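Local coordinates for protein-S-isoprenylcysteine O-methyltransferase (Tribolium castaneum, PDB 5V7P) that methylates the carboxyl group of isoprenylated C-terminal cysteines in the endoplasmic reticulum membrane, with S-adenosyl-L-methionine as methyl donor, at residues Ile89-Gly94 with Val140-Glu145; Val136-Glu141 with Ile224-Pro229. All blocks are in the same frame, centred on the assembly; numbering follows the deposited sequence.

Interaction 1 of 2, residues Ile89-Gly94 with Val140-Glu145. With MPG ([(Z)-octadec-9-enyl] (2R)-2,3-bis(oxidanyl)propanoate), chain S; D10 (decane), chain M; D10 (decane), chain J; D10 (decane), chain I.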
# COMPACT_ATOMS: atom_id res chain seq x y z
N ILE A 89 10.08 -20.61 -17.31
CA ILE A 89 10.33 -19.66 -16.24
C ILE A 89 10.21 -18.20 -16.68
O ILE A 89 9.96 -17.34 -15.82
CB ILE A 89 11.72 -19.90 -15.61
CG1 ILE A 89 11.95 -21.40 -15.35
CG2 ILE A 89 11.88 -19.10 -14.32
CD1 ILE A 89 10.95 -22.03 -14.40
N GLN A 90 10.37 -17.89 -17.97
CA GLN A 90 10.46 -16.50 -18.40
C GLN A 90 9.33 -15.64 -17.85
O GLN A 90 9.52 -14.44 -17.62
CB GLN A 90 10.47 -16.44 -19.93
CG GLN A 90 11.74 -17.00 -20.55
CD GLN A 90 11.68 -17.03 -22.06
OE1 GLN A 90 10.66 -17.40 -22.65
NE2 GLN A 90 12.77 -16.64 -22.70
N ILE A 91 8.16 -16.23 -17.63
CA ILE A 91 7.02 -15.48 -17.11
C ILE A 91 7.39 -14.77 -15.81
O ILE A 91 7.05 -13.61 -15.60
CB ILE A 91 5.82 -16.42 -16.91
CG1 ILE A 91 5.40 -17.05 -18.25
CG2 ILE A 91 4.66 -15.69 -16.29
CD1 ILE A 91 5.12 -16.06 -19.35
N PHE A 92 8.09 -15.47 -14.92
CA PHE A 92 8.38 -14.91 -13.61
C PHE A 92 9.24 -13.66 -13.71
O PHE A 92 9.14 -12.76 -12.87
CB PHE A 92 9.07 -15.96 -12.73
CG PHE A 92 8.97 -15.67 -11.26
CD1 PHE A 92 7.83 -16.01 -10.55
CD2 PHE A 92 10.01 -15.06 -10.59
CE1 PHE A 92 7.73 -15.74 -9.20
CE2 PHE A 92 9.93 -14.80 -9.24
CZ PHE A 92 8.78 -15.14 -8.54
N GLY A 93 10.09 -13.58 -14.74
CA GLY A 93 10.92 -12.40 -14.91
C GLY A 93 10.11 -11.14 -15.15
O GLY A 93 10.38 -10.09 -14.55
N GLY A 94 9.11 -11.22 -16.03
CA GLY A 94 8.27 -10.06 -16.28
C GLY A 94 7.48 -9.65 -15.05
O GLY A 94 7.25 -8.46 -14.81
N VAL A 140 5.25 -19.67 -4.71
CA VAL A 140 5.31 -21.12 -4.58
C VAL A 140 4.35 -21.77 -5.56
O VAL A 140 4.67 -22.81 -6.16
CB VAL A 140 5.03 -21.55 -3.13
CG1 VAL A 140 5.93 -20.80 -2.16
CG2 VAL A 140 3.56 -21.35 -2.77
N GLU A 141 3.17 -21.18 -5.76
CA GLU A 141 2.25 -21.72 -6.75
C GLU A 141 2.90 -21.77 -8.12
O GLU A 141 2.86 -22.79 -8.81
CB GLU A 141 0.96 -20.90 -6.80
CG GLU A 141 -0.03 -21.43 -7.84
CD GLU A 141 -1.28 -20.60 -7.99
OE1 GLU A 141 -1.48 -19.66 -7.19
OE2 GLU A 141 -2.07 -20.89 -8.91
N PHE A 142 3.51 -20.65 -8.54
CA PHE A 142 4.14 -20.61 -9.85
C PHE A 142 5.15 -21.73 -10.01
O PHE A 142 5.08 -22.52 -10.96
CB PHE A 142 4.80 -19.25 -10.07
CG PHE A 142 5.52 -19.13 -11.39
CD1 PHE A 142 4.84 -18.72 -12.53
CD2 PHE A 142 6.86 -19.45 -11.50
CE1 PHE A 142 5.49 -18.62 -13.74
CE2 PHE A 142 7.52 -19.35 -12.71
CZ PHE A 142 6.83 -18.93 -13.84
N PHE A 143 6.09 -21.84 -9.08
CA PHE A 143 7.20 -22.78 -9.24
C PHE A 143 6.77 -24.22 -9.01
O PHE A 143 7.33 -25.13 -9.63
CB PHE A 143 8.35 -22.40 -8.30
CG PHE A 143 9.09 -21.18 -8.75
CD1 PHE A 143 9.96 -21.24 -9.83
CD2 PHE A 143 8.91 -19.97 -8.11
CE1 PHE A 143 10.64 -20.12 -10.25
CE2 PHE A 143 9.59 -18.84 -8.53
CZ PHE A 143 10.45 -18.91 -9.60
N ILE A 144 5.79 -24.46 -8.13
CA ILE A 144 5.22 -25.80 -8.03
C ILE A 144 4.46 -26.14 -9.31
O ILE A 144 4.60 -27.24 -9.86
CB ILE A 144 4.31 -25.91 -6.79
CG1 ILE A 144 5.17 -25.87 -5.52
CG2 ILE A 144 3.47 -27.20 -6.83
CD1 ILE A 144 4.38 -25.94 -4.22
N GLU A 145 3.66 -25.20 -9.81
CA GLU A 145 2.91 -25.44 -11.03
C GLU A 145 3.82 -25.52 -12.25
O GLU A 145 3.56 -26.29 -13.18
CB GLU A 145 1.86 -24.35 -11.23
CG GLU A 145 0.65 -24.47 -10.32
CD GLU A 145 -0.31 -23.31 -10.46
OE1 GLU A 145 0.06 -22.31 -11.11
OE2 GLU A 145 -1.43 -23.39 -9.92
C2 MPG S . 10.92 -10.83 -24.58
C3 MPG S . 10.98 -10.09 -23.24
C4 MPG S . 11.34 -8.63 -23.46
C5 MPG S . 10.09 -7.83 -23.80
C6 MPG S . 9.30 -7.53 -22.52
C7 MPG S . 8.06 -6.70 -22.83
C8 MPG S . 7.09 -7.43 -23.76
C9 MPG S . 6.68 -8.76 -23.14
C10 MPG S . 5.98 -9.66 -23.80
C11 MPG S . 5.53 -9.46 -25.25
C12 MPG S . 6.49 -10.19 -26.18
C13 MPG S . 6.35 -9.63 -27.60
C14 MPG S . 4.89 -9.71 -28.04
O1 MPG S . 9.43 -12.33 -23.46
C1 MPG S . 10.50 -12.28 -24.35
CXD MPG S . 8.18 -13.79 -21.81
O2 MPG S . 8.03 -15.16 -21.54
C21 MPG S . 6.81 -13.16 -22.07
O3 MPG S . 5.93 -14.14 -22.56
O4 MPG S . 9.47 -14.56 -23.62
CX3 MPG S . 9.08 -13.61 -23.03
C1 D10 M . 14.07 -19.70 -6.48
C2 D10 M . 14.65 -20.93 -7.18
C3 D10 M . 13.87 -21.19 -8.47
C4 D10 M . 14.58 -22.28 -9.28
C5 D10 M . 13.99 -22.35 -10.68
C6 D10 M . 14.91 -23.18 -11.57
C7 D10 M . 14.44 -23.08 -13.02
C8 D10 M . 15.51 -23.65 -13.95
C1 D10 J . 11.72 -14.87 -5.99
C2 D10 J . 11.83 -13.46 -5.41
C3 D10 J . 10.86 -12.52 -6.12
C4 D10 J . 10.97 -11.13 -5.49
C5 D10 J . 9.99 -10.17 -6.16
C6 D10 J . 10.04 -8.83 -5.43
C7 D10 J . 9.13 -7.82 -6.12
C8 D10 J . 8.89 -6.63 -5.20
C9 D10 J . 10.19 -5.85 -5.01
C3 D10 I . 11.40 -16.83 -0.52
C4 D10 I . 10.69 -18.14 -0.86
C5 D10 I . 10.56 -18.28 -2.37
C6 D10 I . 9.85 -19.59 -2.70
C7 D10 I . 9.72 -19.74 -4.21
C8 D10 I . 9.22 -21.14 -4.55
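The Phe92 ring lies against Phe142 and Phe143, successive residues of the other helix, which both meet it from the same side. Phe92 CB already touches the first of them, lying 3.7 Å from Phe142 CE2. With CG anti to the backbone N (chi1 -159°), the ring is carried on toward the second helix: CG meets Phe143 CZ, CD1 comes 3.7 Å from Phe142 CD2 and over that ring's face, and CE1 lies 3.7 Å from Phe143 CE2. CD2 lies near Phe143 CZ, CE2 lies 3.7 Å from C1 of the chain J decane, and the tip CZ touches both Phe143 CE2 and that decane. Phe143 presents its edge to the face of Phe92, planes at 52°, whereas Phe92 and Phe142 meet obliquely. With an alanine in place of Phe92, the edge of Phe143 would probably lose its aromatic face and a gap open beside the decane. The neighbouring Ile91 puts its CB 3.9 Å from Phe142 CE1. This aromatic cluster joins the start of helix 90-113 to helix 129-148; the axes of 90-94 and 140-145 run nearly antiparallel (163°) and approach to 11.4 Å, while helix 156-180 touches Ile91 and the short helix 150-153 touches Phe142.

Interaction 2 of 2, residues Val136-Glu141 with Ile224-Pro229. With D10 (decane), chain J; D10 (decane), chain I.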
# COMPACT_ATOMS: atom_id res chain seq x y z
N VAL A 136 4.26 -14.47 -1.18
CA VAL A 136 5.08 -15.68 -1.25
C VAL A 136 4.26 -16.84 -1.81
O VAL A 136 4.76 -17.65 -2.59
CB VAL A 136 5.66 -16.02 0.13
CG1 VAL A 136 6.40 -17.35 0.10
CG2 VAL A 136 6.59 -14.91 0.60
N SER A 137 2.99 -16.93 -1.42
CA SER A 137 2.16 -18.05 -1.88
C SER A 137 1.98 -18.02 -3.39
O SER A 137 1.76 -19.07 -4.00
CB SER A 137 0.80 -18.02 -1.18
OG SER A 137 -0.03 -17.01 -1.72
N SER A 138 2.06 -16.84 -4.00
CA SER A 138 2.01 -16.76 -5.46
C SER A 138 3.33 -17.19 -6.09
O SER A 138 3.34 -17.66 -7.23
CB SER A 138 1.64 -15.35 -5.92
OG SER A 138 2.75 -14.47 -5.87
N TRP A 139 4.44 -17.04 -5.36
CA TRP A 139 5.71 -17.55 -5.85
C TRP A 139 5.75 -19.07 -5.80
O TRP A 139 6.23 -19.72 -6.74
CB TRP A 139 6.87 -16.98 -5.03
CG TRP A 139 6.92 -15.48 -4.98
CD1 TRP A 139 6.24 -14.61 -5.79
CD2 TRP A 139 7.68 -14.69 -4.07
NE1 TRP A 139 6.55 -13.32 -5.44
CE2 TRP A 139 7.42 -13.34 -4.38
CE3 TRP A 139 8.56 -14.98 -3.02
CZ2 TRP A 139 8.01 -12.29 -3.69
CZ3 TRP A 139 9.14 -13.94 -2.33
CH2 TRP A 139 8.87 -12.61 -2.67
N VAL A 140 5.25 -19.67 -4.71
CA VAL A 140 5.31 -21.12 -4.58
C VAL A 140 4.35 -21.77 -5.56
O VAL A 140 4.67 -22.81 -6.16
CB VAL A 140 5.03 -21.55 -3.13
CG1 VAL A 140 5.93 -20.80 -2.16
CG2 VAL A 140 3.56 -21.35 -2.77
N GLU A 141 3.17 -21.18 -5.76
CA GLU A 141 2.25 -21.72 -6.75
C GLU A 141 2.90 -21.77 -8.12
O GLU A 141 2.86 -22.79 -8.81
CB GLU A 141 0.96 -20.90 -6.80
CG GLU A 141 -0.03 -21.43 -7.84
CD GLU A 141 -1.28 -20.60 -7.99
OE1 GLU A 141 -1.48 -19.66 -7.19
OE2 GLU A 141 -2.07 -20.89 -8.91
N ILE A 224 -2.26 -12.75 -13.45
CA ILE A 224 -2.46 -13.17 -14.83
C ILE A 224 -1.11 -13.32 -15.52
O ILE A 224 -0.90 -14.24 -16.32
CB ILE A 224 -3.38 -12.19 -15.57
CG1 ILE A 224 -4.75 -12.13 -14.87
CG2 ILE A 224 -3.53 -12.60 -17.04
CD1 ILE A 224 -5.75 -11.19 -15.52
N ILE A 225 -0.17 -12.42 -15.23
CA ILE A 225 1.19 -12.58 -15.74
C ILE A 225 1.70 -13.96 -15.38
O ILE A 225 2.16 -14.72 -16.25
CB ILE A 225 2.11 -11.47 -15.18
CG1 ILE A 225 1.60 -10.09 -15.61
CG2 ILE A 225 3.55 -11.69 -15.64
CD1 ILE A 225 2.38 -8.93 -15.02
N LEU A 226 1.61 -14.32 -14.10
CA LEU A 226 2.11 -15.59 -13.60
C LEU A 226 1.27 -16.79 -14.05
O LEU A 226 1.71 -17.93 -13.86
CB LEU A 226 2.15 -15.55 -12.06
CG LEU A 226 3.48 -15.39 -11.32
CD1 LEU A 226 4.57 -14.71 -12.15
CD2 LEU A 226 3.26 -14.61 -10.04
N ILE A 227 0.09 -16.56 -14.62
CA ILE A 227 -0.83 -17.64 -14.97
C ILE A 227 -0.98 -18.54 -13.75
O ILE A 227 -0.75 -19.75 -13.81
CB ILE A 227 -0.34 -18.43 -16.20
CG1 ILE A 227 0.04 -17.45 -17.32
CG2 ILE A 227 -1.42 -19.40 -16.67
CD1 ILE A 227 0.44 -18.11 -18.64
N ASN A 228 -1.37 -17.94 -12.61
CA ASN A 228 -1.63 -18.68 -11.38
C ASN A 228 -3.13 -18.85 -11.22
O ASN A 228 -3.82 -17.91 -10.79
CB ASN A 228 -1.04 -17.93 -10.18
CG ASN A 228 0.46 -18.16 -10.02
OD1 ASN A 228 1.00 -19.15 -10.51
ND2 ASN A 228 1.12 -17.25 -9.32
N PRO A 229 -3.70 -20.02 -11.52
CA PRO A 229 -5.16 -20.17 -11.43
C PRO A 229 -5.71 -20.08 -10.02
O PRO A 229 -6.91 -19.82 -9.86
CB PRO A 229 -5.42 -21.55 -12.05
CG PRO A 229 -4.13 -22.28 -11.91
CD PRO A 229 -3.06 -21.25 -12.03
C1 D10 J . 11.72 -14.87 -5.99
C2 D10 J . 11.83 -13.46 -5.41
C3 D10 J . 10.86 -12.52 -6.12
C4 D10 J . 10.97 -11.13 -5.49
C5 D10 J . 9.99 -10.17 -6.16
C6 D10 J . 10.04 -8.83 -5.43
C7 D10 J . 9.13 -7.82 -6.12
C8 D10 J . 8.89 -6.63 -5.20
C9 D10 J . 10.19 -5.85 -5.01
C3 D10 I . 11.40 -16.83 -0.52
C4 D10 I . 10.69 -18.14 -0.86
C5 D10 I . 10.56 -18.28 -2.37
C6 D10 I . 9.85 -19.59 -2.70
C7 D10 I . 9.72 -19.74 -4.21
C8 D10 I . 9.22 -21.14 -4.55
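Glu141 and Asn228 lay their flat ends one over the other, a stacked contact of carboxylate and amide with planes 23° apart, which adds to the bonds Glu141 makes just past the loop. The two side chains slide past each other in opposite directions: Glu141 CD lies 3.5 Å from Asn228 CB, and Glu141 CG lies 3.7 Å from Asn228 OD1. Glu141 reaches the loop because its CG stands anti to the backbone N (chi1 179°) and the chain beyond stays extended. Its OE2 then comes 3.3 Å from Pro229 CD.

Of hydrogen bonds between the two segments there is one, and it is weak: Asn228 ND2 gives to Ser138 O over 3.1 Å, bent to 131° at the hydrogen. The stronger polar partners lie outside the two segments. Glu141 OE2 accepts from the backbone N of Leu230 and OE1, weakly, from that of Cys231, while Asn228 takes Lys153 NZ on OD1 and gives ND2 to Gln223 OE1. The hydroxyl of Ser138 turns back to Ala135 O in its own helix.

Van der Waals contact is slight: Leu226 CD2 rests 4.1 Å from the carbonyl Ser138 O. Trp139, on a different side of the helix, holds the chain J decane over one ring face.

Ile227, with positive phi, closes helix 210-225 in a Schellman motif. The loop that follows leads into helix 231-258, and the Glu141 carboxylate receives backbone N-H groups where that helix begins, as an acidic side chain commonly does at a helix N-terminus.

Helix 129-148 carries both contacts, and the two share Val140 and Glu141, so that interaction 2 uses the turn just before the aromatic residues of interaction 1. Their centres are about 7 Å apart, on the same side of the chain's centre. Along the chain, 89-94 comes first, then 136-145, and 224-229 last: one helix takes an earlier transmembrane helix by an aromatic cluster and the loop closing a later helix, mainly by polar groups. Phe142 of interaction 1 also touches Leu226 of interaction 2. Both contacts border the same two decanes, and both lie away from the annotated S-adenosyl-L-methionine and substrate sites, probably near the lumenal end of the transmembrane helices.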